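Local structure of lectin-like protein (Entamoeba histolytica HM-1:IMSS-A, 5ZBT) at residues D26-V39 / N42-V56. The protein is of unknown function but carries a legume lectin-like domain related to that of ERGIC-53, and may therefore bind D-mannose. Residues are numbered along the deposited sequence; the frame is centred on the assembly and turned at random.
Sequences DVLSFREPIEPENV and NYDMKGPIIVFENYV
Tyr-43 crosses from the start of strand 43-46 to the loop 26-35 and ends on the carbonyl of Leu-28. Its CB lies 3.6 Å from Val-39 O, and CD1 passes the same oxygen, which sits at the ring edge near the ring plane. CE1 then meets CD1 of Phe-30 at 3.9 Å, and both CE1 and CZ pass 3.4 Å from Leu-28 O, which lies in plane at the ring edge. Finally the phenol OH donates to Leu-28 O over 2.6 Å, in the carbonyl plane and on a lone pair, while the Leu-28 CB rests against the hydroxyl. Phe-30 turns its edge to the Tyr-43 face in an offset edge-to-face pair, the planes perpendicular (90°); with CG between the backbone N and carbonyl carbon (chi1 47°), its CD1/CE1 edge points at Tyr-43. CE2, across the ring from CD1, lies 3.8 Å from Val-56 CG2.

Val-39 O, in the short helix, receives the backbone N of Asn-42 at 3.1 Å and, more weakly, that of Tyr-43. The Asn-42 amide is tied to the loop through water: ND2 donates to one water held by Ser-29 O and Asn-38 O, and to another held by Asp-26 O. Further along, Val-51 splits its methyls, CG1 packing on Ile-34 CG2 (3.7 Å) and Pro-36, CG2 on Val-39 CG1, which also touches CE of Met-45. Ile-34 CB lies against Glu-53 O.

The contact joins the N-terminal loop and helix 36-42 to the edges of both sheets of the legume-lectin-like beta sandwich, since strands 43-46 and 50-51 are outermost in different sheets. Val-39 of helix 36-42 touches Met-69 of strand 66-71, while the loop residue Phe-30 and the strand residue Tyr-43 pack on Leu-227 of strand 220-231.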
loop_
_atom_site.group_PDB
_atom_site.type_symbol
_atom_site.label_atom_id
_atom_site.label_comp_id
_atom_site.label_asym_id
_atom_site.label_seq_id
_atom_site.Cartn_x
_atom_site.Cartn_y
_atom_site.Cartn_z
ATOM N N ASP A 26 -15.066 -11.978 -1.873
ATOM C CA ASP A 26 -14.092 -10.900 -1.669
ATOM C C ASP A 26 -12.992 -11.386 -0.725
ATOM O O ASP A 26 -13.227 -11.569 0.474
ATOM C CB ASP A 26 -14.806 -9.670 -1.109
ATOM C CG ASP A 26 -13.899 -8.462 -0.930
ATOM O OD1 ASP A 26 -12.658 -8.598 -1.014
ATOM O OD2 ASP A 26 -14.446 -7.357 -0.703
ATOM N N VAL A 27 -11.784 -11.572 -1.250
ATOM C CA VAL A 27 -10.677 -12.070 -0.446
ATOM C C VAL A 27 -9.641 -10.981 -0.189
ATOM O O VAL A 27 -8.478 -11.286 0.095
ATOM C CB VAL A 27 -10.020 -13.300 -1.091
ATOM C CG1 VAL A 27 -11.033 -14.436 -1.248
ATOM C CG2 VAL A 27 -9.407 -12.917 -2.422
ATOM N N LEU A 28 -10.041 -9.714 -0.288
ATOM C CA LEU A 28 -9.142 -8.586 -0.086
ATOM C C LEU A 28 -9.598 -7.640 1.011
ATOM O O LEU A 28 -8.768 -7.122 1.761
ATOM C CB LEU A 28 -8.991 -7.786 -1.398
ATOM C CG LEU A 28 -8.547 -8.533 -2.651
ATOM C CD1 LEU A 28 -8.420 -7.604 -3.863
ATOM C CD2 LEU A 28 -7.232 -9.271 -2.399
ATOM N N SER A 29 -10.897 -7.377 1.104
ATOM C CA SER A 29 -11.388 -6.274 1.910
ATOM C C SER A 29 -11.339 -6.595 3.391
ATOM O O SER A 29 -11.569 -7.734 3.800
ATOM C CB SER A 29 -12.824 -5.930 1.527
ATOM O OG SER A 29 -12.876 -5.432 0.211
ATOM N N PHE A 30 -11.023 -5.578 4.193
ATOM C CA PHE A 30 -11.449 -5.540 5.586
ATOM C C PHE A 30 -11.964 -4.140 5.874
ATOM O O PHE A 30 -11.251 -3.150 5.676
ATOM C CB PHE A 30 -10.346 -5.946 6.568
ATOM C CG PHE A 30 -9.013 -5.291 6.336
ATOM C CD1 PHE A 30 -8.089 -5.853 5.459
ATOM C CD2 PHE A 30 -8.643 -4.175 7.071
ATOM C CE1 PHE A 30 -6.845 -5.275 5.272
ATOM C CE2 PHE A 30 -7.396 -3.589 6.901
ATOM C CZ PHE A 30 -6.496 -4.136 5.997
ATOM N N ARG A 31 -13.210 -4.066 6.305
ATOM C CA ARG A 31 -13.933 -2.822 6.483
ATOM C C ARG A 31 -14.132 -2.541 7.965
ATOM O O ARG A 31 -13.894 -3.396 8.823
ATOM C CB ARG A 31 -15.278 -2.887 5.750
ATOM C CG ARG A 31 -15.122 -3.156 4.253
ATOM C CD ARG A 31 -16.458 -3.332 3.543
ATOM N NE ARG A 31 -16.331 -4.261 2.420
ATOM C CZ ARG A 31 -16.401 -5.588 2.534
ATOM N NH1 ARG A 31 -16.260 -6.362 1.462
ATOM N NH2 ARG A 31 -16.609 -6.143 3.727
ATOM N N GLU A 32 -14.571 -1.297 8.254
ATOM C CA GLU A 32 -14.878 -0.796 9.593
ATOM C C GLU A 32 -16.291 -1.201 9.992
ATOM O O GLU A 32 -17.233 -0.978 9.218
ATOM C CB GLU A 32 -14.746 0.718 9.648
ATOM C CG GLU A 32 -13.322 1.239 9.500
ATOM C CD GLU A 32 -13.140 2.629 10.123
ATOM O OE1 GLU A 32 -12.943 3.614 9.364
ATOM O OE2 GLU A 32 -13.203 2.733 11.374
ATOM N N PRO A 33 -16.486 -1.789 11.183
ATOM C CA PRO A 33 -15.420 -2.054 12.160
ATOM C C PRO A 33 -14.611 -3.319 11.833
ATOM O O PRO A 33 -15.156 -4.260 11.249
ATOM C CB PRO A 33 -16.196 -2.223 13.468
ATOM C CG PRO A 33 -17.503 -2.843 13.028
ATOM C CD PRO A 33 -17.798 -2.283 11.646
ATOM N N ILE A 34 -13.328 -3.326 12.206
ATOM C CA ILE A 34 -12.451 -4.446 11.882
ATOM C C ILE A 34 -12.857 -5.674 12.680
ATOM O O ILE A 34 -12.918 -5.640 13.914
ATOM C CB ILE A 34 -10.987 -4.102 12.176
ATOM C CG1 ILE A 34 -10.552 -2.849 11.409
ATOM C CG2 ILE A 34 -10.109 -5.295 11.814
ATOM C CD1 ILE A 34 -10.473 -3.049 9.927
ATOM N N GLU A 35 -13.083 -6.774 11.983
ATOM C CA GLU A 35 -13.364 -8.057 12.610
ATOM C C GLU A 35 -12.137 -8.942 12.430
ATOM O O GLU A 35 -11.764 -9.257 11.285
ATOM C CB GLU A 35 -14.624 -8.690 12.000
ATOM C CG GLU A 35 -14.659 -10.214 11.826
ATOM C CD GLU A 35 -15.878 -10.692 11.026
ATOM O OE1 GLU A 35 -15.736 -10.980 9.808
ATOM O OE2 GLU A 35 -16.987 -10.748 11.607
ATOM N N PRO A 36 -11.440 -9.304 13.517
ATOM C CA PRO A 36 -10.123 -9.957 13.357
ATOM C C PRO A 36 -10.110 -11.203 12.488
ATOM O O PRO A 36 -9.110 -11.437 11.797
ATOM C CB PRO A 36 -9.726 -10.282 14.803
ATOM C CG PRO A 36 -10.355 -9.212 15.595
ATOM C CD PRO A 36 -11.685 -8.913 14.919
ATOM N N GLU A 37 -11.151 -12.038 12.517
ATOM C CA GLU A 37 -11.061 -13.265 11.730
ATOM C C GLU A 37 -11.144 -12.963 10.239
ATOM O O GLU A 37 -10.568 -13.695 9.426
ATOM C CB GLU A 37 -12.125 -14.288 12.174
ATOM C CG GLU A 37 -13.550 -14.148 11.607
ATOM C CD GLU A 37 -14.506 -15.240 12.136
ATOM O OE1 GLU A 37 -15.295 -15.813 11.339
ATOM O OE2 GLU A 37 -14.458 -15.536 13.351
ATOM N N ASN A 38 -11.800 -11.867 9.864
ATOM C CA ASN A 38 -11.833 -11.498 8.452
ATOM C C ASN A 38 -10.443 -11.143 7.935
ATOM O O ASN A 38 -10.102 -11.469 6.792
ATOM C CB ASN A 38 -12.790 -10.328 8.215
ATOM C CG ASN A 38 -12.858 -9.936 6.746
ATOM O OD1 ASN A 38 -13.010 -10.795 5.859
ATOM N ND2 ASN A 38 -12.724 -8.641 6.473
ATOM N N VAL A 39 -9.634 -10.459 8.755
ATOM C CA VAL A 39 -8.274 -10.114 8.348
ATOM C C VAL A 39 -7.414 -11.370 8.263
ATOM O O VAL A 39 -6.747 -11.619 7.250
ATOM C CB VAL A 39 -7.666 -9.080 9.315
ATOM C CG1 VAL A 39 -6.246 -8.754 8.913
ATOM C CG2 VAL A 39 -8.491 -7.815 9.347
ATOM N N ASN A 42 -7.603 -13.861 5.244
ATOM C CA ASN A 42 -7.156 -13.399 3.941
ATOM C C ASN A 42 -5.693 -12.968 3.893
ATOM O O ASN A 42 -5.146 -12.869 2.789
ATOM C CB ASN A 42 -8.066 -12.257 3.468
ATOM C CG ASN A 42 -9.445 -12.762 3.081
ATOM O OD1 ASN A 42 -9.577 -13.901 2.629
ATOM N ND2 ASN A 42 -10.475 -11.937 3.266
ATOM N N TYR A 43 -5.023 -12.765 5.034
ATOM C CA TYR A 43 -3.679 -12.180 5.035
ATOM C C TYR A 43 -2.747 -12.910 5.990
ATOM O O TYR A 43 -3.095 -13.137 7.151
ATOM C CB TYR A 43 -3.738 -10.694 5.420
ATOM C CG TYR A 43 -4.423 -9.825 4.386
ATOM C CD1 TYR A 43 -5.779 -9.530 4.469
ATOM C CD2 TYR A 43 -3.705 -9.289 3.330
ATOM C CE1 TYR A 43 -6.400 -8.734 3.506
ATOM C CE2 TYR A 43 -4.311 -8.490 2.367
ATOM C CZ TYR A 43 -5.645 -8.219 2.455
ATOM O OH TYR A 43 -6.204 -7.423 1.487
ATOM N N ASP A 44 -1.567 -13.279 5.499
ATOM C CA ASP A 44 -0.443 -13.647 6.346
ATOM C C ASP A 44 0.178 -12.397 6.952
ATOM O O ASP A 44 0.088 -11.296 6.397
ATOM C CB ASP A 44 0.653 -14.373 5.564
ATOM C CG ASP A 44 0.179 -15.635 4.919
ATOM O OD1 ASP A 44 -0.546 -16.400 5.585
ATOM O OD2 ASP A 44 0.535 -15.848 3.736
ATOM N N MET A 45 0.863 -12.587 8.079
ATOM C CA MET A 45 1.407 -11.486 8.862
ATOM C C MET A 45 2.833 -11.808 9.270
ATOM O O MET A 45 3.092 -12.860 9.856
ATOM C CB MET A 45 0.533 -11.208 10.092
ATOM C CG MET A 45 -0.792 -10.575 9.684
ATOM S SD MET A 45 -1.973 -10.361 11.012
ATOM C CE MET A 45 -3.452 -11.065 10.274
ATOM N N LYS A 46 3.754 -10.903 8.957
ATOM C CA LYS A 46 5.180 -11.150 9.152
ATOM C C LYS A 46 5.800 -9.851 9.660
ATOM O O LYS A 46 6.016 -8.914 8.883
ATOM C CB LYS A 46 5.821 -11.630 7.857
ATOM C CG LYS A 46 7.336 -11.752 7.894
ATOM C CD LYS A 46 7.816 -12.819 8.858
ATOM C CE LYS A 46 8.952 -13.627 8.229
ATOM N NZ LYS A 46 9.704 -14.462 9.215
ATOM N N GLY A 47 6.083 -9.807 10.967
ATOM C CA GLY A 47 6.535 -8.609 11.632
ATOM C C GLY A 47 5.527 -8.198 12.684
ATOM O O GLY A 47 4.527 -8.885 12.920
ATOM N N PRO A 48 5.760 -7.061 13.331
ATOM C CA PRO A 48 4.862 -6.614 14.413
ATOM C C PRO A 48 3.519 -6.071 13.950
ATOM O O PRO A 48 3.102 -4.987 14.382
ATOM C CB PRO A 48 5.669 -5.509 15.100
ATOM C CG PRO A 48 6.533 -4.976 13.992
ATOM C CD PRO A 48 6.939 -6.195 13.192
ATOM N N ILE A 49 2.825 -6.820 13.100
ATOM C CA ILE A 49 1.447 -6.502 12.754
ATOM C C ILE A 49 0.546 -6.911 13.914
ATOM O O ILE A 49 0.753 -7.966 14.530
ATOM C CB ILE A 49 1.047 -7.222 11.456
ATOM C CG1 ILE A 49 1.764 -6.604 10.260
ATOM C CG2 ILE A 49 -0.463 -7.216 11.278
ATOM C CD1 ILE A 49 2.466 -7.632 9.421
ATOM N N ILE A 50 -0.455 -6.080 14.221
ATOM C CA ILE A 50 -1.425 -6.368 15.270
ATOM C C ILE A 50 -2.786 -5.861 14.828
ATOM O O ILE A 50 -2.933 -4.678 14.510
ATOM C CB ILE A 50 -1.069 -5.706 16.620
ATOM C CG1 ILE A 50 0.270 -6.203 17.178
ATOM C CG2 ILE A 50 -2.193 -5.947 17.608
ATOM C CD1 ILE A 50 0.742 -5.399 18.412
ATOM N N VAL A 51 -3.792 -6.726 14.861
ATOM C CA VAL A 51 -5.167 -6.305 14.596
ATOM C C VAL A 51 -5.751 -5.746 15.891
ATOM O O VAL A 51 -5.919 -6.473 16.872
ATOM C CB VAL A 51 -6.024 -7.458 14.061
ATOM C CG1 VAL A 51 -7.433 -6.963 13.757
ATOM C CG2 VAL A 51 -5.361 -8.095 12.843
ATOM N N PHE A 52 -6.035 -4.448 15.899
ATOM C CA PHE A 52 -6.724 -3.774 16.984
ATOM C C PHE A 52 -8.198 -3.630 16.616
ATOM O O PHE A 52 -8.617 -3.965 15.500
ATOM C CB PHE A 52 -6.084 -2.409 17.270
ATOM C CG PHE A 52 -4.803 -2.486 18.058
ATOM C CD1 PHE A 52 -4.826 -2.571 19.455
ATOM C CD2 PHE A 52 -3.579 -2.469 17.415
ATOM C CE1 PHE A 52 -3.647 -2.647 20.179
ATOM C CE2 PHE A 52 -2.390 -2.534 18.136
ATOM C CZ PHE A 52 -2.420 -2.624 19.521
ATOM N N GLU A 53 -8.985 -3.107 17.562
ATOM C CA GLU A 53 -10.415 -2.901 17.326
ATOM C C GLU A 53 -10.664 -1.929 16.170
ATOM O O GLU A 53 -11.491 -2.196 15.290
ATOM C CB GLU A 53 -11.094 -2.395 18.603
ATOM C CG GLU A 53 -12.522 -2.909 18.773
ATOM C CD GLU A 53 -13.349 -2.088 19.737
ATOM O OE1 GLU A 53 -12.787 -1.193 20.394
ATOM O OE2 GLU A 53 -14.573 -2.331 19.832
ATOM N N ASN A 54 -9.951 -0.800 16.146
ATOM C CA ASN A 54 -10.218 0.257 15.174
ATOM C C ASN A 54 -9.227 0.325 14.009
ATOM O O ASN A 54 -9.392 1.188 13.142
ATOM C CB ASN A 54 -10.243 1.619 15.872
ATOM C CG ASN A 54 -11.224 1.665 17.031
ATOM O OD1 ASN A 54 -12.298 1.063 16.968
ATOM N ND2 ASN A 54 -10.860 2.385 18.099
ATOM N N TYR A 55 -8.211 -0.536 13.959
ATOM C CA TYR A 55 -7.197 -0.429 12.911
ATOM C C TYR A 55 -6.310 -1.665 12.953
ATOM O O TYR A 55 -6.280 -2.401 13.950
ATOM C CB TYR A 55 -6.347 0.853 13.061
ATOM C CG TYR A 55 -5.686 0.981 14.417
ATOM C CD1 TYR A 55 -4.435 0.420 14.663
ATOM C CD2 TYR A 55 -6.331 1.623 15.468
ATOM C CE1 TYR A 55 -3.837 0.519 15.912
ATOM C CE2 TYR A 55 -5.741 1.721 16.734
ATOM C CZ TYR A 55 -4.499 1.171 16.943
ATOM O OH TYR A 55 -3.913 1.274 18.188
ATOM N N VAL A 56 -5.602 -1.895 11.847
ATOM C CA VAL A 56 -4.526 -2.875 11.785
ATOM C C VAL A 56 -3.209 -2.115 11.915
ATOM O O VAL A 56 -2.899 -1.235 11.098
ATOM C CB VAL A 56 -4.578 -3.690 10.484
ATOM C CG1 VAL A 56 -3.462 -4.752 10.454
ATOM C CG2 VAL A 56 -5.958 -4.336 10.300
HETATM O O HOH W 1 -12.940 -13.792 2.137
HETATM O O HOH W 2 -5.846 -12.634 -0.126
HETATM O O HOH W 3 -9.761 -9.503 4.522
#